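Local coordinates for putative exported protein (Bacteroides fragilis, PDB 3FZX) that is of unknown function but binds calcium and may bind lipid, as do the related LolA and LolB lipoprotein carriers, at residues K62-S66 with M95-M101; F124-R130 with E142-R148; V151-T155 with Y164-V168; I193-S198 with Y210-I216. All blocks are in the same frame, centred on the assembly; numbering follows the deposited sequence. Where two conformers were deposited one is given.

Interaction 1: K62-S66 with M95-M101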
loop_
_atom_site.group_PDB
_atom_site.type_symbol
_atom_site.label_atom_id
_atom_site.label_comp_id
_atom_site.label_asym_id
_atom_site.label_seq_id
_atom_site.Cartn_x
_atom_site.Cartn_y
_atom_site.Cartn_z
ATOM N N LYS A 62 -26.800 -7.125 4.866
ATOM C CA LYS A 62 -26.711 -6.058 3.861
ATOM C C LYS A 62 -25.243 -5.589 3.674
ATOM O O LYS A 62 -24.578 -5.191 4.638
ATOM C CB LYS A 62 -27.596 -4.863 4.233
ATOM C CG LYS A 62 -27.693 -3.815 3.098
ATOM C CD LYS A 62 -28.595 -2.623 3.427
ATOM C CE LYS A 62 -27.941 -1.658 4.399
ATOM N NZ LYS A 62 -28.879 -0.539 4.691
ATOM N N THR A 63 -24.749 -5.655 2.438
ATOM C CA THR A 63 -23.385 -5.227 2.121
ATOM C C THR A 63 -23.219 -3.737 2.380
ATOM O O THR A 63 -24.052 -2.977 1.971
ATOM C CB THR A 63 -23.045 -5.492 0.644
ATOM O OG1 THR A 63 -23.089 -6.900 0.405
ATOM C CG2 THR A 63 -21.666 -4.988 0.299
ATOM N N LEU A 64 -22.164 -3.360 3.090
ATOM C CA LEU A 64 -21.827 -1.975 3.376
ATOM C C LEU A 64 -20.697 -1.486 2.454
ATOM O O LEU A 64 -20.667 -0.338 2.037
ATOM C CB LEU A 64 -21.395 -1.823 4.845
ATOM C CG LEU A 64 -22.370 -2.295 5.937
ATOM C CD1 LEU A 64 -21.788 -1.998 7.301
ATOM C CD2 LEU A 64 -23.754 -1.652 5.812
ATOM N N ASN A 65 -19.767 -2.366 2.129
ATOM C CA ASN A 65 -18.592 -1.993 1.372
ATOM C C ASN A 65 -17.941 -3.255 0.843
ATOM O O ASN A 65 -17.930 -4.272 1.539
ATOM C CB ASN A 65 -17.613 -1.302 2.322
ATOM C CG ASN A 65 -16.541 -0.505 1.604
ATOM O OD1 ASN A 65 -15.396 -0.903 1.570
ATOM N ND2 ASN A 65 -16.911 0.636 1.046
ATOM N N SER A 66 -17.403 -3.192 -0.375
ATOM C CA SER A 66 -16.552 -4.243 -0.904
ATOM C C SER A 66 -15.451 -3.712 -1.796
ATOM O O SER A 66 -15.545 -2.632 -2.386
ATOM C CB SER A 66 -17.342 -5.343 -1.610
ATOM O OG SER A 66 -18.315 -4.812 -2.456
HETATM N N MSE A 95 -19.169 3.352 6.813
HETATM C CA MSE A 95 -19.027 2.749 5.479
HETATM C C MSE A 95 -20.306 2.703 4.668
HETATM O O MSE A 95 -21.381 2.430 5.189
HETATM C CB MSE A 95 -18.523 1.320 5.566
HETATM C CG MSE A 95 -17.006 1.131 5.608
HETATM SE SE MSE A 95 -16.730 -0.742 6.172
HETATM C CE MSE A 95 -14.871 -0.457 6.742
ATOM N N ASN A 96 -20.149 2.958 3.377
ATOM C CA ASN A 96 -21.175 2.713 2.383
ATOM C C ASN A 96 -20.456 2.439 1.044
ATOM O O ASN A 96 -19.211 2.443 0.972
ATOM C CB ASN A 96 -22.203 3.855 2.325
ATOM C CG ASN A 96 -21.566 5.218 2.106
ATOM O OD1 ASN A 96 -20.761 5.403 1.190
ATOM N ND2 ASN A 96 -21.936 6.188 2.948
ATOM N N ALA A 97 -21.229 2.157 0.004
ATOM C CA ALA A 97 -20.679 1.813 -1.305
ATOM C C ALA A 97 -19.732 2.866 -1.883
ATOM O O ALA A 97 -18.884 2.525 -2.686
ATOM C CB ALA A 97 -21.810 1.542 -2.283
ATOM N N ASP A 98 -19.881 4.138 -1.505
ATOM C CA ASP A 98 -19.000 5.192 -2.002
ATOM C C ASP A 98 -17.771 5.457 -1.115
ATOM O O ASP A 98 -17.020 6.398 -1.385
ATOM C CB ASP A 98 -19.794 6.497 -2.225
ATOM C CG ASP A 98 -20.806 6.390 -3.378
ATOM O OD1 ASP A 98 -20.890 5.345 -4.055
ATOM O OD2 ASP A 98 -21.538 7.364 -3.606
ATOM N N VAL A 99 -17.567 4.652 -0.067
ATOM C CA VAL A 99 -16.396 4.807 0.787
ATOM C C VAL A 99 -15.246 3.980 0.238
ATOM O O VAL A 99 -15.410 2.835 -0.135
ATOM C CB VAL A 99 -16.674 4.415 2.267
ATOM C CG1 VAL A 99 -15.376 4.181 3.023
ATOM C CG2 VAL A 99 -17.506 5.501 2.956
ATOM N N TYR A 100 -14.076 4.583 0.196
ATOM C CA TYR A 100 -12.856 3.935 -0.236
ATOM C C TYR A 100 -11.861 4.065 0.868
ATOM O O TYR A 100 -12.011 4.883 1.764
ATOM C CB TYR A 100 -12.324 4.617 -1.502
ATOM C CG TYR A 100 -13.285 4.379 -2.630
ATOM C CD1 TYR A 100 -13.268 3.170 -3.347
ATOM C CD2 TYR A 100 -14.273 5.304 -2.930
ATOM C CE1 TYR A 100 -14.179 2.914 -4.369
ATOM C CE2 TYR A 100 -15.193 5.057 -3.965
ATOM C CZ TYR A 100 -15.136 3.865 -4.668
ATOM O OH TYR A 100 -16.038 3.624 -5.662
HETATM N N MSE A 101 -10.835 3.247 0.800
HETATM C CA MSE A 101 -9.827 3.229 1.831
HETATM C C MSE A 101 -8.451 2.936 1.243
HETATM O O MSE A 101 -8.338 2.309 0.197
HETATM C CB MSE A 101 -10.214 2.247 2.920
HETATM C CG MSE A 101 -10.500 0.882 2.434
HETATM SE SE MSE A 101 -11.198 -0.218 3.879
HETATM C CE MSE A 101 -13.136 0.002 3.596
#

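Interaction 2: F124-R130 with E142-R148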
loop_
_atom_site.group_PDB
_atom_site.type_symbol
_atom_site.label_atom_id
_atom_site.label_comp_id
_atom_site.label_asym_id
_atom_site.label_seq_id
_atom_site.Cartn_x
_atom_site.Cartn_y
_atom_site.Cartn_z
ATOM N N PHE A 124 7.916 -4.900 14.258
ATOM C CA PHE A 124 6.549 -4.555 13.780
ATOM C C PHE A 124 6.513 -3.126 13.269
ATOM O O PHE A 124 6.932 -2.239 13.973
ATOM C CB PHE A 124 5.533 -4.664 14.919
ATOM C CG PHE A 124 5.365 -6.049 15.482
ATOM C CD1 PHE A 124 6.178 -6.503 16.499
ATOM C CD2 PHE A 124 4.372 -6.877 15.019
ATOM C CE1 PHE A 124 6.002 -7.752 17.021
ATOM C CE2 PHE A 124 4.195 -8.122 15.523
ATOM C CZ PHE A 124 5.011 -8.579 16.526
ATOM N N ASP A 125 6.002 -2.892 12.063
ATOM C CA ASP A 125 5.895 -1.538 11.517
ATOM C C ASP A 125 4.534 -0.927 11.863
ATOM O O ASP A 125 3.530 -1.636 11.990
ATOM C CB ASP A 125 5.970 -1.538 9.998
ATOM C CG ASP A 125 7.301 -2.042 9.452
ATOM O OD1 ASP A 125 8.368 -1.904 10.110
ATOM O OD2 ASP A 125 7.269 -2.579 8.315
ATOM N N ASP A 126 4.527 0.392 11.996
ATOM C CA ASP A 126 3.328 1.167 12.195
ATOM C C ASP A 126 2.584 1.282 10.860
ATOM O O ASP A 126 3.163 1.057 9.807
ATOM C CB ASP A 126 3.683 2.575 12.706
ATOM C CG ASP A 126 4.361 2.559 14.059
ATOM O OD1 ASP A 126 4.340 1.539 14.767
ATOM O OD2 ASP A 126 4.946 3.581 14.414
ATOM N N GLY A 127 1.310 1.653 10.898
ATOM C CA GLY A 127 0.578 1.864 9.662
ATOM C C GLY A 127 -0.609 2.754 9.871
ATOM O O GLY A 127 -1.124 2.830 10.986
ATOM N N THR A 128 -1.025 3.426 8.791
ATOM C CA THR A 128 -2.165 4.339 8.825
ATOM C C THR A 128 -3.157 3.994 7.711
ATOM O O THR A 128 -2.787 3.855 6.545
ATOM C CB THR A 128 -1.705 5.787 8.708
ATOM O OG1 THR A 128 -0.810 6.046 9.785
ATOM C CG2 THR A 128 -2.882 6.763 8.767
ATOM N N LEU A 129 -4.406 3.805 8.108
ATOM C CA LEU A 129 -5.503 3.565 7.193
ATOM C C LEU A 129 -6.377 4.808 7.183
ATOM O O LEU A 129 -6.753 5.305 8.243
ATOM C CB LEU A 129 -6.325 2.352 7.657
ATOM C CG LEU A 129 -7.521 1.952 6.807
ATOM C CD1 LEU A 129 -7.119 1.435 5.423
ATOM C CD2 LEU A 129 -8.336 0.939 7.593
ATOM N N ARG A 130 -6.700 5.299 5.987
ATOM C CA ARG A 130 -7.621 6.421 5.821
ATOM C C ARG A 130 -8.828 5.965 5.005
ATOM O O ARG A 130 -8.667 5.275 3.997
ATOM C CB ARG A 130 -6.905 7.600 5.152
ATOM C CG ARG A 130 -5.892 8.288 6.130
ATOM C CD ARG A 130 -5.004 9.234 5.427
ATOM N NE ARG A 130 -4.223 10.060 6.345
ATOM C CZ ARG A 130 -3.325 10.969 5.986
ATOM N NH1 ARG A 130 -3.028 11.172 4.705
ATOM N NH2 ARG A 130 -2.706 11.683 6.920
ATOM N N GLU A 142 -9.419 8.512 9.836
ATOM C CA GLU A 142 -8.047 8.009 9.845
ATOM C C GLU A 142 -7.828 7.092 11.051
ATOM O O GLU A 142 -8.152 7.476 12.195
ATOM C CB GLU A 142 -7.061 9.147 9.913
ATOM C CG GLU A 142 -5.591 8.700 9.959
ATOM C CD GLU A 142 -4.630 9.875 10.035
ATOM O OE1 GLU A 142 -4.278 10.457 8.998
ATOM O OE2 GLU A 142 -4.198 10.214 11.144
ATOM N N ILE A 143 -7.294 5.891 10.802
ATOM C CA ILE A 143 -6.937 4.956 11.893
ATOM C C ILE A 143 -5.428 4.704 11.875
ATOM O O ILE A 143 -4.897 4.093 10.935
ATOM C CB ILE A 143 -7.665 3.599 11.819
ATOM C CG1 ILE A 143 -9.195 3.776 11.777
ATOM C CG2 ILE A 143 -7.319 2.745 13.081
ATOM C CD1 ILE A 143 -9.958 2.507 11.370
ATOM N N SER A 144 -4.744 5.186 12.897
ATOM C CA SER A 144 -3.303 5.016 13.008
ATOM C C SER A 144 -3.006 3.916 14.012
ATOM O O SER A 144 -3.487 3.973 15.144
ATOM C CB SER A 144 -2.661 6.314 13.468
ATOM O OG SER A 144 -1.272 6.280 13.187
ATOM N N VAL A 145 -2.249 2.901 13.584
ATOM C CA VAL A 145 -1.871 1.752 14.453
ATOM C C VAL A 145 -0.366 1.848 14.670
ATOM O O VAL A 145 0.407 2.012 13.713
ATOM C CB VAL A 145 -2.246 0.395 13.832
ATOM C CG1 VAL A 145 -1.812 -0.774 14.722
ATOM C CG2 VAL A 145 -3.760 0.331 13.580
ATOM N N PHE A 146 0.059 1.781 15.923
ATOM C CA PHE A 146 1.463 1.987 16.240
ATOM C C PHE A 146 1.885 1.293 17.517
ATOM O O PHE A 146 1.059 0.811 18.277
ATOM C CB PHE A 146 1.803 3.489 16.280
ATOM C CG PHE A 146 0.965 4.283 17.251
ATOM C CD1 PHE A 146 -0.292 4.748 16.880
ATOM C CD2 PHE A 146 1.423 4.537 18.533
ATOM C CE1 PHE A 146 -1.072 5.446 17.775
ATOM C CE2 PHE A 146 0.652 5.235 19.441
ATOM C CZ PHE A 146 -0.599 5.694 19.062
ATOM N N ASP A 147 3.194 1.184 17.703
ATOM C CA ASP A 147 3.753 0.532 18.860
ATOM C C ASP A 147 3.230 -0.889 18.997
ATOM O O ASP A 147 2.960 -1.337 20.072
ATOM C CB ASP A 147 3.447 1.347 20.129
ATOM C CG ASP A 147 4.226 2.653 20.189
ATOM O OD1 ASP A 147 5.009 2.966 19.247
ATOM O OD2 ASP A 147 4.063 3.383 21.190
ATOM N N ARG A 148 3.111 -1.600 17.893
ATOM C CA ARG A 148 2.723 -2.996 17.939
ATOM C C ARG A 148 3.887 -3.758 18.612
ATOM O O ARG A 148 5.064 -3.435 18.415
ATOM C CB ARG A 148 2.500 -3.511 16.525
ATOM C CG ARG A 148 1.445 -2.744 15.765
ATOM C CD ARG A 148 1.650 -2.838 14.267
ATOM N NE ARG A 148 1.322 -4.153 13.799
ATOM C CZ ARG A 148 1.917 -4.829 12.810
ATOM N NH1 ARG A 148 2.941 -4.344 12.096
ATOM N NH2 ARG A 148 1.452 -6.042 12.549
HETATM O O HOH W 1 4.110 -0.972 15.181
#

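Interaction 3: V151-T155 with Y164-V168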
loop_
_atom_site.group_PDB
_atom_site.type_symbol
_atom_site.label_atom_id
_atom_site.label_comp_id
_atom_site.label_asym_id
_atom_site.label_seq_id
_atom_site.Cartn_x
_atom_site.Cartn_y
_atom_site.Cartn_z
ATOM N N VAL A 151 3.226 -10.298 22.456
ATOM C CA VAL A 151 2.769 -10.671 23.801
ATOM C C VAL A 151 3.113 -12.140 24.096
ATOM O O VAL A 151 3.850 -12.448 25.031
ATOM C CB VAL A 151 1.251 -10.438 23.956
ATOM C CG1 VAL A 151 0.778 -10.911 25.340
ATOM C CG2 VAL A 151 0.908 -8.945 23.715
ATOM N N THR A 152 2.590 -13.031 23.273
ATOM C CA THR A 152 2.793 -14.449 23.440
ATOM C C THR A 152 2.318 -15.215 22.194
ATOM O O THR A 152 1.805 -14.613 21.210
ATOM C CB THR A 152 2.023 -14.974 24.686
ATOM O OG1 THR A 152 2.447 -16.308 24.967
ATOM C CG2 THR A 152 0.486 -14.976 24.474
ATOM N N THR A 153 2.506 -16.535 22.230
ATOM C CA THR A 153 1.820 -17.424 21.284
ATOM C C THR A 153 0.958 -18.349 22.122
ATOM O O THR A 153 1.357 -18.743 23.216
ATOM C CB THR A 153 2.758 -18.202 20.367
ATOM O OG1 THR A 153 3.574 -19.093 21.139
ATOM C CG2 THR A 153 3.648 -17.230 19.558
ATOM N N GLU A 154 -0.247 -18.649 21.643
ATOM C CA GLU A 154 -1.176 -19.460 22.412
ATOM C C GLU A 154 -2.307 -19.918 21.505
ATOM O O GLU A 154 -2.525 -19.325 20.445
ATOM C CB GLU A 154 -1.742 -18.657 23.593
ATOM C CG GLU A 154 -2.562 -17.426 23.163
ATOM C CD GLU A 154 -3.037 -16.538 24.312
ATOM O OE1 GLU A 154 -2.802 -16.847 25.493
ATOM O OE2 GLU A 154 -3.667 -15.504 24.017
ATOM N N THR A 155 -3.012 -20.971 21.934
ATOM C CA THR A 155 -4.205 -21.452 21.237
ATOM C C THR A 155 -5.397 -20.546 21.548
ATOM O O THR A 155 -5.551 -20.079 22.683
ATOM C CB THR A 155 -4.525 -22.912 21.601
ATOM O OG1 THR A 155 -3.494 -23.729 21.050
ATOM C CG2 THR A 155 -5.856 -23.381 21.021
ATOM N N TYR A 164 -3.477 -22.138 16.832
ATOM C CA TYR A 164 -2.294 -21.638 17.527
ATOM C C TYR A 164 -1.946 -20.320 16.872
ATOM O O TYR A 164 -1.754 -20.261 15.652
ATOM C CB TYR A 164 -1.121 -22.638 17.449
ATOM C CG TYR A 164 -0.049 -22.362 18.481
ATOM C CD1 TYR A 164 -0.312 -22.559 19.832
ATOM C CD2 TYR A 164 1.208 -21.896 18.120
ATOM C CE1 TYR A 164 0.640 -22.306 20.808
ATOM C CE2 TYR A 164 2.198 -21.645 19.105
ATOM C CZ TYR A 164 1.887 -21.862 20.446
ATOM O OH TYR A 164 2.798 -21.632 21.450
ATOM N N CYS A 165 -1.908 -19.262 17.678
ATOM C CA CYS A 165 -1.762 -17.900 17.199
ATOM C C CYS A 165 -0.625 -17.136 17.842
ATOM O O CYS A 165 -0.175 -17.475 18.947
ATOM C CB CYS A 165 -3.019 -17.109 17.564
ATOM S SG CYS A 165 -4.419 -17.606 16.647
ATOM N N THR A 166 -0.212 -16.076 17.150
ATOM C CA THR A 166 0.647 -15.053 17.733
ATOM C C THR A 166 -0.248 -13.915 18.226
ATOM O O THR A 166 -1.116 -13.454 17.486
ATOM C CB THR A 166 1.651 -14.509 16.696
ATOM O OG1 THR A 166 2.605 -15.534 16.431
ATOM C CG2 THR A 166 2.369 -13.243 17.215
ATOM N N LYS A 167 -0.034 -13.499 19.476
ATOM C CA LYS A 167 -0.774 -12.402 20.104
ATOM C C LYS A 167 0.076 -11.153 20.131
ATOM O O LYS A 167 1.210 -11.175 20.596
ATOM C CB LYS A 167 -1.159 -12.742 21.536
ATOM C CG LYS A 167 -2.006 -11.654 22.231
ATOM C CD LYS A 167 -2.366 -12.054 23.640
ATOM C CE LYS A 167 -3.057 -10.934 24.396
ATOM N NZ LYS A 167 -3.623 -11.458 25.712
ATOM N N VAL A 168 -0.502 -10.070 19.637
ATOM C CA VAL A 168 0.134 -8.787 19.513
ATOM C C VAL A 168 -0.708 -7.735 20.249
ATOM O O VAL A 168 -1.928 -7.853 20.319
ATOM C CB VAL A 168 0.259 -8.441 18.007
ATOM C CG1 VAL A 168 0.694 -7.012 17.805
ATOM C CG2 VAL A 168 1.266 -9.366 17.362
HETATM O O HOH W 2 -4.599 -13.890 26.113
#

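Interaction 4: I193-S198 with Y210-I216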
loop_
_atom_site.group_PDB
_atom_site.type_symbol
_atom_site.label_atom_id
_atom_site.label_comp_id
_atom_site.label_asym_id
_atom_site.label_seq_id
_atom_site.Cartn_x
_atom_site.Cartn_y
_atom_site.Cartn_z
ATOM N N ILE A 193 -4.647 -18.077 7.652
ATOM C CA ILE A 193 -5.944 -17.504 8.064
ATOM C C ILE A 193 -5.863 -16.000 8.178
ATOM O O ILE A 193 -6.686 -15.294 7.626
ATOM C CB ILE A 193 -6.401 -18.062 9.431
ATOM C CG1 ILE A 193 -6.489 -19.587 9.406
ATOM C CG2 ILE A 193 -7.773 -17.517 9.823
ATOM C CD1 ILE A 193 -6.580 -20.178 10.837
ATOM N N GLY A 194 -4.831 -15.499 8.847
ATOM C CA GLY A 194 -4.726 -14.079 9.170
ATOM C C GLY A 194 -5.240 -13.883 10.577
ATOM O O GLY A 194 -4.961 -14.701 11.472
ATOM N N ILE A 195 -6.045 -12.845 10.764
ATOM C CA ILE A 195 -6.576 -12.487 12.080
ATOM C C ILE A 195 -7.656 -13.481 12.521
ATOM O O ILE A 195 -8.694 -13.655 11.857
ATOM C CB ILE A 195 -7.203 -11.039 12.096
ATOM C CG1 ILE A 195 -6.223 -9.975 11.547
ATOM C CG2 ILE A 195 -7.727 -10.692 13.499
ATOM C CD1 ILE A 195 -4.831 -10.036 12.103
ATOM N N VAL A 196 -7.399 -14.120 13.648
ATOM C CA VAL A 196 -8.320 -15.083 14.246
ATOM C C VAL A 196 -9.218 -14.381 15.267
ATOM O O VAL A 196 -10.388 -14.733 15.421
ATOM C CB VAL A 196 -7.515 -16.236 14.893
ATOM C CG1 VAL A 196 -8.367 -17.134 15.745
ATOM C CG2 VAL A 196 -6.835 -17.048 13.774
ATOM N N ARG A 197 -8.656 -13.398 15.971
ATOM C CA ARG A 197 -9.380 -12.680 16.991
ATOM C C ARG A 197 -8.758 -11.312 17.161
ATOM O O ARG A 197 -7.552 -11.154 16.950
ATOM C CB ARG A 197 -9.312 -13.464 18.299
ATOM C CG ARG A 197 -10.028 -12.788 19.479
ATOM C CD ARG A 197 -9.831 -13.555 20.806
ATOM N NE ARG A 197 -10.537 -12.850 21.875
ATOM C CZ ARG A 197 -11.838 -12.980 22.166
ATOM N NH1 ARG A 197 -12.630 -13.830 21.519
ATOM N NH2 ARG A 197 -12.367 -12.240 23.127
ATOM N N SER A 198 -9.576 -10.324 17.501
ATOM C CA SER A 198 -9.080 -9.010 17.876
ATOM C C SER A 198 -10.000 -8.397 18.909
ATOM O O SER A 198 -11.183 -8.761 18.997
ATOM C CB SER A 198 -8.986 -8.070 16.680
ATOM O OG SER A 198 -10.274 -7.624 16.311
ATOM N N TYR A 210 -14.912 -6.270 19.644
ATOM C CA TYR A 210 -14.049 -7.378 19.339
ATOM C C TYR A 210 -14.579 -8.136 18.129
ATOM O O TYR A 210 -15.771 -8.007 17.754
ATOM C CB TYR A 210 -13.881 -8.284 20.550
ATOM C CG TYR A 210 -15.126 -8.997 21.008
ATOM C CD1 TYR A 210 -16.024 -8.370 21.862
ATOM C CD2 TYR A 210 -15.379 -10.318 20.632
ATOM C CE1 TYR A 210 -17.136 -9.007 22.300
ATOM C CE2 TYR A 210 -16.524 -10.983 21.075
ATOM C CZ TYR A 210 -17.383 -10.303 21.909
ATOM O OH TYR A 210 -18.507 -10.879 22.356
ATOM N N SER A 211 -13.687 -8.900 17.511
ATOM C CA SER A 211 -14.043 -9.740 16.392
ATOM C C SER A 211 -13.423 -11.123 16.576
ATOM O O SER A 211 -12.392 -11.266 17.237
ATOM C CB SER A 211 -13.603 -9.081 15.082
ATOM O OG SER A 211 -12.211 -9.203 14.885
ATOM N N VAL A 212 -14.090 -12.142 16.027
ATOM C CA VAL A 212 -13.691 -13.536 16.150
ATOM C C VAL A 212 -13.947 -14.248 14.817
ATOM O O VAL A 212 -14.997 -14.083 14.188
ATOM C CB VAL A 212 -14.507 -14.273 17.261
ATOM C CG1 VAL A 212 -13.961 -15.687 17.499
ATOM C CG2 VAL A 212 -14.502 -13.468 18.569
ATOM N N LEU A 213 -12.972 -15.033 14.387
ATOM C CA LEU A 213 -13.098 -15.903 13.223
ATOM C C LEU A 213 -14.332 -16.775 13.400
ATOM O O LEU A 213 -14.512 -17.410 14.433
ATOM C CB LEU A 213 -11.853 -16.792 13.100
ATOM C CG LEU A 213 -11.803 -17.772 11.911
ATOM C CD1 LEU A 213 -11.825 -17.048 10.602
ATOM C CD2 LEU A 213 -10.577 -18.679 12.072
ATOM N N GLU A 214 -15.180 -16.791 12.382
ATOM C CA GLU A 214 -16.449 -17.488 12.424
ATOM C C GLU A 214 -16.487 -18.719 11.504
ATOM O O GLU A 214 -17.087 -19.718 11.853
ATOM C CB GLU A 214 -17.564 -16.487 12.041
ATOM C CG GLU A 214 -18.975 -17.062 11.873
ATOM C CD GLU A 214 -19.571 -17.600 13.148
ATOM O OE1 GLU A 214 -19.029 -17.295 14.223
ATOM O OE2 GLU A 214 -20.618 -18.283 13.086
ATOM N N ARG A 215 -15.872 -18.648 10.327
ATOM C CA ARG A 215 -15.964 -19.748 9.374
ATOM C C ARG A 215 -14.811 -19.745 8.355
ATOM O O ARG A 215 -14.385 -18.677 7.907
ATOM C CB ARG A 215 -17.309 -19.633 8.627
ATOM C CG ARG A 215 -17.656 -20.806 7.728
ATOM C CD ARG A 215 -18.864 -20.534 6.840
ATOM N NE ARG A 215 -19.067 -21.640 5.893
ATOM C CZ ARG A 215 -19.955 -21.672 4.887
ATOM N NH1 ARG A 215 -20.775 -20.646 4.653
ATOM N NH2 ARG A 215 -20.021 -22.747 4.098
ATOM N N ILE A 216 -14.330 -20.951 8.022
ATOM C CA ILE A 216 -13.374 -21.200 6.959
ATOM C C ILE A 216 -14.064 -22.152 5.976
ATOM O O ILE A 216 -14.523 -23.204 6.378
ATOM C CB ILE A 216 -12.095 -21.874 7.510
ATOM C CG1 ILE A 216 -11.341 -20.925 8.464
ATOM C CG2 ILE A 216 -11.161 -22.271 6.371
ATOM C CD1 ILE A 216 -10.280 -21.606 9.327
#

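Interaction 1: K62-S66 with M95-M101
The carboxamide of Asn65 reaches into the turn formed by 96-99, and its ND2 spends both hydrogens there. Asn65 ND2 donates to Val99 O at 2.9 Å, with an N-H...O angle of 158°; the other hydrogen goes to Asn96 O, and both acceptors lie close to the amide plane. Because CG is anti to the backbone N (chi1 -163°), the amide extends far enough to bridge two carbonyls, a task suited to asparagine with its paired N-H groups. Asn96 O is gripped twice, since Val99 N closes the type I turn on it at 2.9 Å, and the two donors come from opposite faces of its carbonyl plane. Asn96 adds an Asx turn: its OD1 accepts from Asp98 N at 3.1 Å, in the carbonyl plane on a lone pair. The other end of the Asn65 amide fares differently. OD1 is buried without a polar partner and faces the methyl CE of selenomethionine Met101, while SE of selenomethionine Met95 rests against Asn65 CB at 4.0 Å. Backbone bonds from Leu64 and Asn65 to Phe56 mark a classic beta bulge. The two carbonyls holding ND2 fix the rotation of the amide, and OD1 must then face a methyl.

Interaction 2: F124-R130 with E142-R148
The ring of Phe124 and the guanidinium of Arg148 meet with their planes 84° apart. Phe124 CD2 sits over the centre of one guanidinium face, 3.8 Å above the plane, while Arg148 NH2 lies at the edge of the ring. At the guanidinium edge, Arg148 NH1 donates to Asp125 O at 2.8 Å, in the carbonyl plane on a lone pair. A bend at chi3 (72°) turns the long arginine chain back over this loop, and its other amino group donates to Asn107 O. Arg130 and Glu142 run side by side at the far end, guanidinium and carboxylate only 10° from coplanar. Arg130 NE donates to Glu142 OE1 at 2.7 Å, and Arg130 NH2 to the same oxygen at 2.9 Å, a side-on salt bridge; OE1 meets NE with its anti lone pair and NH2 nearly along its C-O axis. Arginine suits this place because its in-plane N-H groups hold one carboxylate oxygen and still reach the second subunit. Thr128 CG2 packs on the methylene CG of Glu142 at 3.5 Å. On the other face Leu129 and Ile143 supply branched apolar chains. Asp126 OD1 receives Asp147 N, and a water that accepts from Arg148 N also lies within hydrogen-bonding distance of this oxygen. Between these ends, paired bonds join Gly127 to Val145 and Leu129 to Ile143. The two strands form an antiparallel hairpin of the barrel, flanked by strands 99-107 and 161-175; Glu49 of the second subunit forms another salt bridge with Arg130, placing the face of Thr128, Arg130 and Glu142 against that subunit.

Interaction 3: V151-T155 with Y164-V168
Val151-Thr155 runs antiparallel to Tyr164-Val168, the strand axes 152° apart, with Glu154 and Cys165 exchanging two backbone bonds, N to O at 2.9 Å and O to N at 2.8 Å. A chi1 of -163° lays the Tyr164 ring back across the neighbouring strand, over Glu154 N, and Tyr164 OH meets Thr153 OG1 at 2.7 Å, a hydrogen bond in which either may be the donor. Thr155 OG1 approaches the ring edge at CD1. A tyrosine suits this place because the long flat ring can cover main chain while its hydroxyl finds a partner two residues away from Thr155. Thr153 turns its methyl CG2 the other way, toward Thr166. At the Val151 end of this segment Val151 and Thr152 both face Lys167, a classic beta bulge: Val151 N donates to Lys167 O and Lys167 N to Thr152 O, within a hairpin whose strands are neighbours in the antiparallel barrel. Lys167 is fully extended, and its methylenes lie against Val151 CG1, with CD at 3.8 Å, and against Thr152 CG2. Lys167 NZ stops 4.4 Å from Glu154 OE2, beyond a salt bridge; a water spans the gap, donating to OE2 at 2.8 Å and accepting from NZ at 2.7 Å. Trp188 NE1 donates to the same carboxylate oxygen, and Tyr186 offers its ring to Lys167 in a cation-pi contact.

Interaction 4: I193-S198 with Y210-I216
Leu213 pushes its forked end toward Ile193, where CD2 meets the branch methyl CG2 at 3.8 Å; the two side chains cross at about a right angle. Ile216 comes to the same isoleucine from further along, its CD1 touching Ile193 CD1 at 4.2 Å, so the two branches of Ile193 fit against different partners. Leu213 reaches forward through a trans first torsion (chi1 -179°), its CB beside Val196 O, the acceptor for Leu213 N at 2.8 Å. Branched aliphatic chains suit this interlocking because each presents methyls in more than one direction. Arg197, extended as far as NE, lies alongside Val212, and Arg197 NH1 touches the Val212 CG2 methyl at 3.5 Å; its charge is paired with Glu199. On the other face two small serines leave room for direct contact between hydroxyls, Ser198 OG to Ser211 OG at 2.9 Å, with Gln200 and Arg21 as further partners. Both also pair through backbone N and O. The chain turns a corner at Val196, where a classic beta bulge places Val196 and Arg197 opposite Trp188. Strands 180-190 and 18-25 flank this hairpin, and Phe163 of strand 161-175 packs on Ile193, Leu213 and Ile216.

Overall arrangement
All four contacts belong to one antiparallel barrel. Interactions 2 and 3 share strand 136-158 and touch where Phe124 CE2 meets Val168 CG2 at 3.7 Å. Interaction 3 reaches interaction 4 through Cys165 SG and Val196 CG2, 3.8 Å apart. Interaction 1 joins interaction 2 through strands 99-107 and 127-133, with Met101 CB 3.6 Å from Arg130 O. Interactions 1 and 3 lie on opposite sides of the chain's centre, about 31 Å between centres. A bound calcium ion lies about 7 Å from the Asp147 side chain in interaction 2, and one about 10 Å from that of Val151 in interaction 3; Gly119, Asp121 and Asp122 bind calcium. Interactions 1 and 4 are away from these residues.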